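Local coordinates for protein of unknown function DUF574 (Streptomyces avermitilis, PDB 3GIW) that is of unknown function but, as a Rossmann-fold protein that binds S-adenosyl-L-homocysteine, is probably an S-adenosylmethionine-dependent methyltransferase, at residues A[132-137]-A[153-158]; A[168-173]-A[198-203]; A[240-245]-A[271-276]; A[246-251]-A[265-270]. One frame throughout, in Å; residues are numbered along the deposited sequence. Where two conformers were deposited one is given.

Interaction 1 (A[132-137]-A[153-158])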
loop_
_atom_site.group_PDB
_atom_site.type_symbol
_atom_site.label_atom_id
_atom_site.label_comp_id
_atom_site.label_asym_id
_atom_site.label_seq_id
_atom_site.Cartn_x
_atom_site.Cartn_y
_atom_site.Cartn_z
ATOM N N ARG A 132 15.472 -10.460 8.115
ATOM C CA ARG A 132 16.115 -9.940 6.902
ATOM C C ARG A 132 15.185 -8.948 6.231
ATOM O O ARG A 132 13.998 -9.187 6.174
ATOM C CB ARG A 132 16.395 -11.024 5.859
ATOM C CG ARG A 132 17.063 -12.302 6.346
ATOM C CD ARG A 132 17.055 -13.350 5.221
ATOM N NE ARG A 132 17.755 -14.576 5.611
ATOM C CZ ARG A 132 17.967 -15.632 4.814
ATOM N NH1 ARG A 132 17.519 -15.639 3.559
ATOM N NH2 ARG A 132 18.640 -16.690 5.274
ATOM N N THR A 133 15.738 -7.885 5.674
ATOM C CA THR A 133 14.979 -6.993 4.785
ATOM C C THR A 133 15.815 -6.631 3.561
ATOM O O THR A 133 17.065 -6.640 3.595
ATOM C CB THR A 133 14.516 -5.704 5.491
ATOM O OG1 THR A 133 15.660 -4.888 5.772
ATOM C CG2 THR A 133 13.762 -6.013 6.762
ATOM N N ALA A 134 15.124 -6.239 2.512
ATOM C CA ALA A 134 15.763 -5.802 1.283
ATOM C C ALA A 134 14.866 -4.763 0.584
ATOM O O ALA A 134 13.668 -4.677 0.878
ATOM C CB ALA A 134 16.003 -7.011 0.366
ATOM N N TYR A 135 15.469 -4.005 -0.317
ATOM C CA TYR A 135 14.774 -3.011 -1.118
ATOM C C TYR A 135 15.117 -3.215 -2.570
ATOM O O TYR A 135 16.312 -3.374 -2.922
ATOM C CB TYR A 135 15.119 -1.559 -0.708
ATOM C CG TYR A 135 14.426 -0.555 -1.606
ATOM C CD1 TYR A 135 13.052 -0.359 -1.514
ATOM C CD2 TYR A 135 15.118 0.133 -2.624
ATOM C CE1 TYR A 135 12.382 0.487 -2.370
ATOM C CE2 TYR A 135 14.429 0.993 -3.514
ATOM C CZ TYR A 135 13.062 1.180 -3.373
ATOM O OH TYR A 135 12.321 1.996 -4.185
ATOM N N VAL A 136 14.088 -3.221 -3.410
ATOM C CA VAL A 136 14.214 -3.389 -4.858
ATOM C C VAL A 136 13.517 -2.195 -5.524
ATOM O O VAL A 136 12.368 -1.915 -5.241
ATOM C CB VAL A 136 13.517 -4.760 -5.300
ATOM C CG1 VAL A 136 13.446 -4.891 -6.829
ATOM C CG2 VAL A 136 14.191 -5.976 -4.648
ATOM N N GLU A 137 14.214 -1.464 -6.384
ATOM C CA GLU A 137 13.588 -0.467 -7.233
ATOM C C GLU A 137 13.080 -1.154 -8.494
ATOM O O GLU A 137 13.869 -1.628 -9.301
ATOM C CB GLU A 137 14.578 0.647 -7.598
ATOM C CG GLU A 137 13.950 1.820 -8.288
ATOM C CD GLU A 137 14.973 2.894 -8.598
ATOM O OE1 GLU A 137 15.750 2.726 -9.572
ATOM O OE2 GLU A 137 15.030 3.884 -7.848
ATOM N N ARG A 153 15.139 -12.973 -3.872
ATOM C CA ARG A 153 15.422 -14.418 -3.754
ATOM C C ARG A 153 16.406 -14.759 -2.655
ATOM O O ARG A 153 16.396 -15.892 -2.184
ATOM C CB ARG A 153 15.916 -14.993 -5.076
ATOM C CG ARG A 153 14.856 -15.066 -6.112
ATOM C CD ARG A 153 13.767 -16.036 -5.691
ATOM N NE ARG A 153 12.711 -16.075 -6.681
ATOM C CZ ARG A 153 12.212 -17.171 -7.250
ATOM N NH1 ARG A 153 12.612 -18.398 -6.907
ATOM N NH2 ARG A 153 11.247 -17.029 -8.144
ATOM N N ASP A 154 17.255 -13.803 -2.280
ATOM C CA ASP A 154 18.116 -13.938 -1.103
ATOM C C ASP A 154 17.453 -13.628 0.205
ATOM O O ASP A 154 18.060 -13.840 1.266
ATOM C CB ASP A 154 19.375 -13.070 -1.225
ATOM C CG ASP A 154 20.336 -13.582 -2.277
ATOM O OD1 ASP A 154 20.223 -14.764 -2.671
ATOM O OD2 ASP A 154 21.199 -12.781 -2.704
ATOM N N THR A 155 16.226 -13.100 0.146
ATOM C CA THR A 155 15.549 -12.669 1.343
ATOM C C THR A 155 14.383 -13.597 1.680
ATOM O O THR A 155 14.297 -14.069 2.799
ATOM C CB THR A 155 15.097 -11.187 1.209
ATOM O OG1 THR A 155 16.268 -10.383 0.944
ATOM C CG2 THR A 155 14.434 -10.672 2.494
ATOM N N LEU A 156 13.489 -13.834 0.717
ATOM C CA LEU A 156 12.301 -14.652 0.900
ATOM C C LEU A 156 12.494 -16.081 0.384
ATOM O O LEU A 156 13.217 -16.321 -0.592
ATOM C CB LEU A 156 11.112 -14.037 0.185
ATOM C CG LEU A 156 10.782 -12.582 0.523
ATOM C CD1 LEU A 156 9.536 -12.130 -0.266
ATOM C CD2 LEU A 156 10.659 -12.382 2.042
ATOM N N ASP A 157 11.819 -17.019 1.046
ATOM C CA ASP A 157 11.707 -18.404 0.619
ATOM C C ASP A 157 10.325 -18.584 0.031
ATOM O O ASP A 157 9.320 -18.642 0.757
ATOM C CB ASP A 157 11.909 -19.294 1.842
ATOM C CG ASP A 157 11.754 -20.763 1.553
ATOM O OD1 ASP A 157 11.259 -21.152 0.477
ATOM O OD2 ASP A 157 12.143 -21.572 2.452
ATOM N N LEU A 158 10.214 -18.658 -1.282
ATOM C CA LEU A 158 8.893 -18.716 -1.922
ATOM C C LEU A 158 8.217 -20.089 -1.874
ATOM O O LEU A 158 7.143 -20.286 -2.468
ATOM C CB LEU A 158 8.952 -18.185 -3.359
ATOM C CG LEU A 158 9.480 -16.744 -3.516
ATOM C CD1 LEU A 158 9.337 -16.339 -4.995
ATOM C CD2 LEU A 158 8.734 -15.779 -2.579
#
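Thr155 meets the start of strand 132-137 with both branches of its side chain. Its methyl CG2 stands anti to the backbone N and lies against Arg132, 3.9 Å from CB. The hydroxyl branch takes the position anti to the carbonyl carbon (chi1 -58°). This sets OG1 3.4 Å from Ala134 CB, a van der Waals contact with a methyl group. The polar need of OG1 is met elsewhere, by a hydrogen bond with Glu151 O one turn back along the chain. One threonine thus spans Arg132 and Ala134, two residues that point to the same side of the strand.

Arg132 reaches back over the loop. Its chain is extended from CG to NE (chi2 171°, chi3 177°), which carries the guanidinium past Thr155 to the backbone of Asp154. There NH1 comes to 3.0 Å from Asp154 O, approached obliquely to the guanidinium plane. The aliphatic part of the arm lies beside the next carbonyl, with CD 3.7 Å from Thr155 O. That oxygen is buried here and has no hydrogen-bonding partner in the model.

The contact lies at one edge of the central sheet. Strand 132-137 is its outermost strand on this side and bonds through its backbone to strand 107-112. The loop after helix 150-153 packs on both strands, since Thr155 and Leu156 also touch Val109. On the other side of strand 132-137, Thr133 faces helix 95-102.

Interaction 2 (A[168-173]-A[198-203])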
loop_
_atom_site.group_PDB
_atom_site.type_symbol
_atom_site.label_atom_id
_atom_site.label_comp_id
_atom_site.label_asym_id
_atom_site.label_seq_id
_atom_site.Cartn_x
_atom_site.Cartn_y
_atom_site.Cartn_z
ATOM N N ALA A 168 -2.259 1.326 -1.159
ATOM C CA ALA A 168 -2.235 2.720 -1.607
ATOM C C ALA A 168 -1.456 2.889 -2.918
ATOM O O ALA A 168 -0.717 3.864 -3.111
ATOM C CB ALA A 168 -1.693 3.655 -0.480
ATOM N N ILE A 169 -1.603 1.923 -3.832
ATOM C CA ILE A 169 -0.898 1.966 -5.126
ATOM C C ILE A 169 -1.764 1.615 -6.347
ATOM O O ILE A 169 -1.590 2.178 -7.432
ATOM C CB ILE A 169 0.357 1.040 -5.116
ATOM C CG1 ILE A 169 0.996 1.002 -6.515
ATOM C CG2 ILE A 169 0.004 -0.357 -4.686
ATOM C CD1 ILE A 169 2.416 0.504 -6.526
ATOM N N VAL A 170 -2.708 0.694 -6.196
ATOM C CA VAL A 170 -3.340 0.110 -7.346
ATOM C C VAL A 170 -4.192 1.099 -8.167
ATOM O O VAL A 170 -4.413 0.925 -9.402
ATOM C CB VAL A 170 -4.119 -1.183 -6.937
ATOM C CG1 VAL A 170 -5.528 -0.868 -6.433
ATOM C CG2 VAL A 170 -4.140 -2.141 -8.133
ATOM N N HIS A 171 -4.684 2.143 -7.518
ATOM C CA HIS A 171 -5.489 3.152 -8.229
ATOM C C HIS A 171 -4.641 3.990 -9.197
ATOM O O HIS A 171 -5.190 4.724 -10.016
ATOM C CB HIS A 171 -6.244 4.045 -7.245
ATOM C CG HIS A 171 -5.540 4.215 -5.945
ATOM N ND1 HIS A 171 -5.788 3.420 -4.850
ATOM C CD2 HIS A 171 -4.498 5.005 -5.607
ATOM C CE1 HIS A 171 -4.996 3.788 -3.859
ATOM N NE2 HIS A 171 -4.197 4.746 -4.294
ATOM N N PHE A 172 -3.316 3.863 -9.126
ATOM C CA PHE A 172 -2.432 4.472 -10.111
ATOM C C PHE A 172 -2.129 3.589 -11.342
ATOM O O PHE A 172 -1.452 4.018 -12.279
ATOM C CB PHE A 172 -1.126 4.974 -9.465
ATOM C CG PHE A 172 -1.340 6.054 -8.450
ATOM C CD1 PHE A 172 -1.798 7.321 -8.862
ATOM C CD2 PHE A 172 -1.093 5.809 -7.109
ATOM C CE1 PHE A 172 -2.005 8.328 -7.924
ATOM C CE2 PHE A 172 -1.315 6.820 -6.152
ATOM C CZ PHE A 172 -1.753 8.060 -6.574
ATOM N N VAL A 173 -2.651 2.363 -11.315
ATOM C CA VAL A 173 -2.670 1.463 -12.451
ATOM C C VAL A 173 -4.083 1.567 -13.082
ATOM O O VAL A 173 -5.132 1.115 -12.531
ATOM C CB VAL A 173 -2.384 -0.006 -12.050
ATOM C CG1 VAL A 173 -2.183 -0.872 -13.329
ATOM C CG2 VAL A 173 -1.152 -0.137 -11.072
HETATM N N MSE A 198 -4.721 -5.519 0.473
HETATM C CA MSE A 198 -4.785 -4.348 -0.375
HETATM C C MSE A 198 -5.616 -3.229 0.228
HETATM O O MSE A 198 -6.588 -3.438 0.921
HETATM C CB MSE A 198 -5.418 -4.677 -1.738
HETATM C CG MSE A 198 -4.744 -5.837 -2.501
HETATM SE SE MSE A 198 -5.524 -6.039 -4.283
HETATM C CE MSE A 198 -4.894 -4.384 -5.046
ATOM N N SER A 199 -5.264 -1.999 -0.136
ATOM C CA SER A 199 -6.196 -0.861 -0.022
ATOM C C SER A 199 -6.433 -0.329 -1.436
ATOM O O SER A 199 -5.465 -0.147 -2.229
ATOM C CB SER A 199 -5.739 0.204 0.950
ATOM O OG SER A 199 -4.556 0.824 0.540
ATOM N N ILE A 200 -7.695 -0.062 -1.767
ATOM C CA ILE A 200 -8.158 0.251 -3.106
ATOM C C ILE A 200 -9.003 1.540 -3.102
ATOM O O ILE A 200 -10.021 1.628 -2.401
ATOM C CB ILE A 200 -9.015 -0.932 -3.643
ATOM C CG1 ILE A 200 -8.172 -2.225 -3.725
ATOM C CG2 ILE A 200 -9.613 -0.658 -5.036
ATOM C CD1 ILE A 200 -8.956 -3.517 -3.958
ATOM N N GLY A 201 -8.569 2.528 -3.889
ATOM C CA GLY A 201 -9.238 3.835 -3.908
ATOM C C GLY A 201 -10.633 3.739 -4.541
ATOM O O GLY A 201 -10.854 2.977 -5.521
ATOM N N THR A 202 -11.592 4.463 -3.968
ATOM C CA THR A 202 -12.982 4.491 -4.431
ATOM C C THR A 202 -13.552 5.921 -4.340
ATOM O O THR A 202 -13.170 6.667 -3.450
ATOM C CB THR A 202 -13.879 3.537 -3.625
ATOM O OG1 THR A 202 -15.237 3.641 -4.084
ATOM C CG2 THR A 202 -13.816 3.837 -2.122
ATOM N N ALA A 203 -14.423 6.283 -5.277
ATOM C CA ALA A 203 -15.206 7.532 -5.212
ATOM C C ALA A 203 -16.622 7.375 -4.682
ATOM O O ALA A 203 -17.373 8.356 -4.645
ATOM C CB ALA A 203 -15.262 8.217 -6.575
HETATM O O HOH W 1 -3.302 -0.610 -3.692
#
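Ser199 turns its hydroxyl to the backbone of Ala168, and OG accepts a hydrogen bond from Ala168 N at 2.9 Å. The bond is bent. OG sits between its own backbone N and carbonyl carbon (chi1 64°), and it also bonds to Asn62 OD1. Asn62 is a binding residue for S-adenosyl-L-homocysteine. With an alanine here, Ala168 N would probably lose this acceptor and Asn62 one of its partners.

Val170 and selenomethionine Met198 cross at about a right angle. The Met198 chain bends at its last torsion (chi3 67°), which brings CE against the valine, 3.8 Å from Val170 CB. Val170 CG1 also meets Ile200 CG1 at 4.0 Å.

This is the C-terminal end of the parallel strands in a Rossmann-like sheet, where such methyltransferases hold their cofactor. The segment 168-173 follows strand 163-167, turns through a short 3-10 segment and packs against the end of strand 195-201. A water joins the two, accepting from Val170 N and donating to Ser199 O.

The His171 ring meets the backbone of Gly201 obliquely. In the conformer given, its ND1 accepts from Gly201 N at 3.1 Å, with the donor 30° out of the ring plane. A beta carbon at Gly201 would probably come too close to ND1. The far nitrogen, NE2, hydrogen-bonds to an unidentified ligand, probably from the crystallisation liquor.

Interaction 3 (A[240-245]-A[271-276])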
loop_
_atom_site.group_PDB
_atom_site.type_symbol
_atom_site.label_atom_id
_atom_site.label_comp_id
_atom_site.label_asym_id
_atom_site.label_seq_id
_atom_site.Cartn_x
_atom_site.Cartn_y
_atom_site.Cartn_z
ATOM N N GLU A 240 -9.746 -16.455 -0.026
ATOM C CA GLU A 240 -10.619 -16.563 1.138
ATOM C C GLU A 240 -10.496 -15.300 1.998
ATOM O O GLU A 240 -9.541 -15.115 2.728
ATOM C CB GLU A 240 -10.290 -17.839 1.937
ATOM C CG GLU A 240 -10.484 -19.125 1.074
ATOM C CD GLU A 240 -10.358 -20.461 1.821
ATOM O OE1 GLU A 240 -9.785 -20.480 2.917
ATOM O OE2 GLU A 240 -10.859 -21.481 1.297
ATOM N N LEU A 241 -11.486 -14.429 1.896
ATOM C CA LEU A 241 -11.445 -13.158 2.627
ATOM C C LEU A 241 -11.496 -13.349 4.121
ATOM O O LEU A 241 -12.316 -14.132 4.636
ATOM C CB LEU A 241 -12.596 -12.208 2.217
ATOM C CG LEU A 241 -12.409 -11.479 0.884
ATOM C CD1 LEU A 241 -13.768 -11.038 0.281
ATOM C CD2 LEU A 241 -11.471 -10.293 0.997
ATOM N N VAL A 242 -10.637 -12.630 4.833
ATOM C CA VAL A 242 -10.726 -12.498 6.278
ATOM C C VAL A 242 -11.917 -11.583 6.618
ATOM O O VAL A 242 -12.077 -10.516 6.002
ATOM C CB VAL A 242 -9.410 -11.901 6.857
ATOM C CG1 VAL A 242 -9.492 -11.692 8.390
ATOM C CG2 VAL A 242 -8.216 -12.810 6.492
ATOM N N GLU A 243 -12.771 -11.951 7.565
ATOM C CA GLU A 243 -13.876 -11.090 7.970
ATOM C C GLU A 243 -13.274 -9.773 8.476
ATOM O O GLU A 243 -12.233 -9.786 9.108
ATOM C CB GLU A 243 -14.769 -11.767 9.049
ATOM C CG GLU A 243 -14.063 -12.030 10.389
ATOM C CD GLU A 243 -14.022 -10.831 11.350
ATOM O OE1 GLU A 243 -14.783 -9.844 11.162
ATOM O OE2 GLU A 243 -13.208 -10.903 12.310
ATOM N N PRO A 244 -13.938 -8.639 8.208
ATOM C CA PRO A 244 -15.269 -8.440 7.651
ATOM C C PRO A 244 -15.348 -8.343 6.116
ATOM O O PRO A 244 -16.352 -7.855 5.579
ATOM C CB PRO A 244 -15.679 -7.108 8.275
ATOM C CG PRO A 244 -14.394 -6.343 8.357
ATOM C CD PRO A 244 -13.332 -7.364 8.657
ATOM N N GLY A 245 -14.336 -8.829 5.405
ATOM C CA GLY A 245 -14.339 -8.722 3.955
ATOM C C GLY A 245 -13.770 -7.405 3.448
ATOM O O GLY A 245 -12.784 -6.891 3.975
ATOM N N GLY A 271 -10.366 -1.578 2.195
ATOM C CA GLY A 271 -9.305 -2.484 2.626
ATOM C C GLY A 271 -9.796 -3.906 2.744
ATOM O O GLY A 271 -10.965 -4.152 3.006
ATOM N N ALA A 272 -8.878 -4.845 2.472
ATOM C CA ALA A 272 -9.190 -6.256 2.547
ATOM C C ALA A 272 -7.938 -7.100 2.648
ATOM O O ALA A 272 -6.865 -6.714 2.155
ATOM C CB ALA A 272 -10.004 -6.696 1.290
ATOM N N VAL A 273 -8.097 -8.258 3.297
ATOM C CA VAL A 273 -7.030 -9.246 3.455
ATOM C C VAL A 273 -7.662 -10.602 3.156
ATOM O O VAL A 273 -8.788 -10.886 3.615
ATOM C CB VAL A 273 -6.504 -9.241 4.894
ATOM C CG1 VAL A 273 -5.423 -10.339 5.115
ATOM C CG2 VAL A 273 -5.955 -7.857 5.250
ATOM N N ALA A 274 -6.957 -11.451 2.400
ATOM C CA ALA A 274 -7.492 -12.752 2.012
ATOM C C ALA A 274 -6.375 -13.801 1.900
ATOM O O ALA A 274 -5.272 -13.492 1.507
ATOM C CB ALA A 274 -8.218 -12.678 0.705
ATOM N N ARG A 275 -6.731 -15.048 2.227
ATOM C CA ARG A 275 -5.815 -16.206 2.193
ATOM C C ARG A 275 -5.897 -16.934 0.860
ATOM O O ARG A 275 -6.995 -17.128 0.304
ATOM C CB ARG A 275 -6.190 -17.193 3.302
ATOM C CG ARG A 275 -5.256 -18.400 3.439
ATOM C CD ARG A 275 -5.533 -19.167 4.741
ATOM N NE ARG A 275 -4.610 -20.280 4.928
ATOM C CZ ARG A 275 -4.691 -21.454 4.305
ATOM N NH1 ARG A 275 -5.654 -21.696 3.416
ATOM N NH2 ARG A 275 -3.776 -22.384 4.564
ATOM N N LYS A 276 -4.740 -17.352 0.355
ATOM C CA LYS A 276 -4.655 -18.192 -0.832
ATOM C C LYS A 276 -4.785 -19.679 -0.424
ATOM O O LYS A 276 -3.960 -20.169 0.340
ATOM C CB LYS A 276 -3.301 -17.945 -1.533
ATOM C CG LYS A 276 -3.071 -18.821 -2.754
ATOM C CD LYS A 276 -1.800 -18.507 -3.477
ATOM C CE LYS A 276 -1.548 -19.537 -4.600
ATOM N NZ LYS A 276 -0.492 -19.017 -5.540
HETATM O O HOH W 2 -10.666 -8.458 4.817
#
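Glu240 and Arg275 form an antiparallel hydrogen-bonded pair. Glu240 N donates a hydrogen bond to Arg275 O at 2.9 Å. The return bond, from Arg275 N to Glu240 O, is as short. Val242 N adds a third bond, to Val273 O at 2.8 Å. Between them, Leu241 and Ala274 make a non-hydrogen-bonded pair.

The side chains divide between two faces. On one, Leu241 sends its CD2 branch back over the neighbouring strand, 3.9 Å from Ala272 CB and close to Ala274 CB. On the other, Val242 and Val273 lie side by side and point the same way, with CG2 of Val242 4.0 Å from CG1 of Val273. Val242 has CG1 anti to the backbone N (chi1 178°), which leaves CG2 for this contact.

Further along, the chain turns, with a cis peptide before Pro244. Gly245 N bonds back to Val242 O. A water sits between the turn and the strand, where it accepts from Val273 N.

Outside the pair, helix 55-75 packs on Val242 and Val273, and Phe236 touches Ala272 and Ala274. The charges of Glu240 and Arg275 lie near each other but beyond a salt bridge, with Glu240 OE1 4.3 Å from Arg275 NH1 in the conformer given. Attraction between them is probably modest, and the pairing of this edge strand rests mainly on backbone bonds and apolar contacts.

Interaction 4 (A[246-251]-A[265-270]); sequences IVQVHK and EDIAMY
Segments 246-251 and 265-270 run roughly antiparallel, their touching parts 152° apart, with Gln248 and Tyr270 as an antiparallel non-hydrogen-bonded pair and, beside it, a hydrogen bond from Val249 N to Met269 O at 3.0 Å.

Ile267 packs on His250. Its CG1 lies over one face of the imidazole in a CH-pi contact, 3.8 Å from the ring centroid. Lys251 CG covers the opposite face. His250 CG sits between its backbone N and carbonyl carbon (chi1 67°), which places the ring between Ile267 and Lys251. ND1 is buried here with no polar partner in the model. A serine in place of His250 would probably open a gap between Ile267 and Lys251 and leave the isoleucine without its flat support.

Ile267 also receives Val249, whose CG2 meets its CG2 at 3.7 Å. The other valine branch, CG1, runs beside selenomethionine Met269 CB. Gln248 reaches across with NE2 to Ile267 O at 2.9 Å, a weak bond, and NE2 also bonds to Asp264 O. The Ile246 and Tyr270 side chains cross at about a right angle, Ile246 CG2 3.9 Å from Tyr270 CB. The Tyr270 ring turns its edge to the backbone at Val247.

The pair lies at the edge of the sheet, where strand 269-275 parts strand 240-248 from strand 195-201. Helix 55-75 packs on Val249, Ile267 and Met269. Helix 229-234 covers Ile246, and its His229 meets the Tyr270 ring edge to face.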
loop_
_atom_site.group_PDB
_atom_site.type_symbol
_atom_site.label_atom_id
_atom_site.label_comp_id
_atom_site.label_asym_id
_atom_site.label_seq_id
_atom_site.Cartn_x
_atom_site.Cartn_y
_atom_site.Cartn_z
ATOM N N ILE A 246 -14.349 -6.922 2.364
ATOM C CA ILE A 246 -13.879 -5.698 1.716
ATOM C C ILE A 246 -14.739 -4.534 2.219
ATOM O O ILE A 246 -15.938 -4.467 1.920
ATOM C CB ILE A 246 -13.961 -5.786 0.159
ATOM C CG1 ILE A 246 -13.197 -7.020 -0.371
ATOM C CG2 ILE A 246 -13.457 -4.503 -0.498
ATOM C CD1 ILE A 246 -13.538 -7.382 -1.853
ATOM N N VAL A 247 -14.137 -3.696 3.054
ATOM C CA VAL A 247 -14.856 -2.611 3.738
ATOM C C VAL A 247 -14.040 -1.344 3.772
ATOM O O VAL A 247 -12.846 -1.358 3.495
ATOM C CB VAL A 247 -15.211 -2.985 5.182
ATOM C CG1 VAL A 247 -16.101 -4.239 5.251
ATOM C CG2 VAL A 247 -13.948 -3.195 6.045
ATOM N N GLN A 248 -14.672 -0.202 4.027
ATOM C CA GLN A 248 -13.884 1.007 4.198
ATOM C C GLN A 248 -12.805 0.807 5.272
ATOM O O GLN A 248 -13.054 0.179 6.273
ATOM C CB GLN A 248 -14.761 2.214 4.531
ATOM C CG GLN A 248 -15.607 2.714 3.363
ATOM C CD GLN A 248 -16.334 3.989 3.796
ATOM O OE1 GLN A 248 -17.276 3.945 4.595
ATOM N NE2 GLN A 248 -15.840 5.145 3.316
ATOM N N VAL A 249 -11.607 1.338 5.048
ATOM C CA VAL A 249 -10.469 0.998 5.900
ATOM C C VAL A 249 -10.691 1.278 7.368
ATOM O O VAL A 249 -10.195 0.503 8.217
ATOM C CB VAL A 249 -9.126 1.634 5.465
ATOM C CG1 VAL A 249 -8.629 0.986 4.209
ATOM C CG2 VAL A 249 -9.177 3.159 5.314
ATOM N N HIS A 250 -11.439 2.320 7.735
ATOM C CA HIS A 250 -11.648 2.641 9.148
ATOM C C HIS A 250 -12.628 1.685 9.831
ATOM O O HIS A 250 -12.791 1.733 11.050
ATOM C CB HIS A 250 -12.085 4.089 9.308
ATOM C CG HIS A 250 -13.437 4.368 8.750
ATOM N ND1 HIS A 250 -13.778 4.078 7.441
ATOM C CD2 HIS A 250 -14.529 4.950 9.302
ATOM C CE1 HIS A 250 -15.027 4.453 7.225
ATOM N NE2 HIS A 250 -15.503 4.994 8.335
ATOM N N LYS A 251 -13.272 0.843 9.048
ATOM C CA LYS A 251 -14.188 -0.188 9.540
ATOM C C LYS A 251 -13.576 -1.604 9.586
ATOM O O LYS A 251 -14.265 -2.562 9.944
ATOM C CB LYS A 251 -15.457 -0.193 8.652
ATOM C CG LYS A 251 -16.206 1.112 8.708
ATOM C CD LYS A 251 -17.513 1.081 7.932
ATOM C CE LYS A 251 -18.139 2.450 7.957
ATOM N NZ LYS A 251 -19.540 2.451 7.419
ATOM N N GLU A 265 -17.908 9.604 4.372
ATOM C CA GLU A 265 -17.487 10.403 3.250
ATOM C C GLU A 265 -16.026 10.852 3.363
ATOM O O GLU A 265 -15.449 11.280 2.382
ATOM C CB GLU A 265 -18.352 11.640 3.059
ATOM C CG GLU A 265 -18.372 12.642 4.217
ATOM C CD GLU A 265 -18.992 13.941 3.765
ATOM O OE1 GLU A 265 -18.254 14.719 3.074
ATOM O OE2 GLU A 265 -20.207 14.168 4.027
ATOM N N ASP A 266 -15.446 10.739 4.567
ATOM C CA ASP A 266 -14.049 11.160 4.815
ATOM C C ASP A 266 -13.003 10.092 4.464
ATOM O O ASP A 266 -11.815 10.327 4.654
ATOM C CB ASP A 266 -13.861 11.601 6.287
ATOM C CG ASP A 266 -14.758 12.746 6.680
ATOM O OD1 ASP A 266 -15.089 13.582 5.826
ATOM O OD2 ASP A 266 -15.149 12.785 7.888
ATOM N N ILE A 267 -13.438 8.930 3.978
ATOM C CA ILE A 267 -12.566 7.768 3.749
ATOM C C ILE A 267 -12.842 7.275 2.316
ATOM O O ILE A 267 -13.981 6.916 2.004
ATOM C CB ILE A 267 -12.846 6.640 4.815
ATOM C CG1 ILE A 267 -12.556 7.133 6.230
ATOM C CG2 ILE A 267 -12.060 5.343 4.469
ATOM C CD1 ILE A 267 -11.089 7.489 6.490
ATOM N N ALA A 268 -11.817 7.214 1.484
ATOM C CA ALA A 268 -11.973 6.821 0.077
ATOM C C ALA A 268 -11.113 5.597 -0.255
ATOM O O ALA A 268 -10.660 5.458 -1.407
ATOM C CB ALA A 268 -11.657 8.014 -0.893
HETATM N N MSE A 269 -10.848 4.730 0.732
HETATM C CA MSE A 269 -10.148 3.462 0.525
HETATM C C MSE A 269 -10.976 2.329 1.044
HETATM O O MSE A 269 -11.418 2.372 2.188
HETATM C CB MSE A 269 -8.836 3.325 1.313
HETATM C CG MSE A 269 -7.714 4.090 0.914
HETATM SE SE MSE A 269 -7.000 3.753 -0.841
HETATM C CE MSE A 269 -5.477 4.824 -0.452
ATOM N N TYR A 270 -11.137 1.298 0.231
ATOM C CA TYR A 270 -11.491 -0.036 0.708
ATOM C C TYR A 270 -10.236 -0.748 1.180
ATOM O O TYR A 270 -9.159 -0.566 0.599
ATOM C CB TYR A 270 -12.122 -0.872 -0.402
ATOM C CG TYR A 270 -13.505 -0.449 -0.809
ATOM C CD1 TYR A 270 -14.568 -0.492 0.077
ATOM C CD2 TYR A 270 -13.768 -0.049 -2.114
ATOM C CE1 TYR A 270 -15.840 -0.138 -0.310
ATOM C CE2 TYR A 270 -15.062 0.323 -2.509
ATOM C CZ TYR A 270 -16.084 0.285 -1.596
ATOM O OH TYR A 270 -17.395 0.632 -1.921
#

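How the interactions relate
The four contacts follow the mixed sheet from edge to edge. Interaction 1 lies at outer strand 132-137, and its centre is about 31 Å from that of interaction 4. Interaction 2 comes next along the chain and uses strand 195-201. Interactions 3 and 4 share strands 240-248 and 269-275, the antiparallel pair at the other edge. Interaction 4 lies within the chain that interaction 3 closes. Strand 269-275 joins interactions 2, 3 and 4: Met198 N lies 3.0 Å from Ala272 O, and Ile200 N 2.8 Å from Tyr270 O. Interactions 2 and 4 both approach Asn62, which binds S-adenosyl-L-homocysteine. Interaction 1 is away from that site.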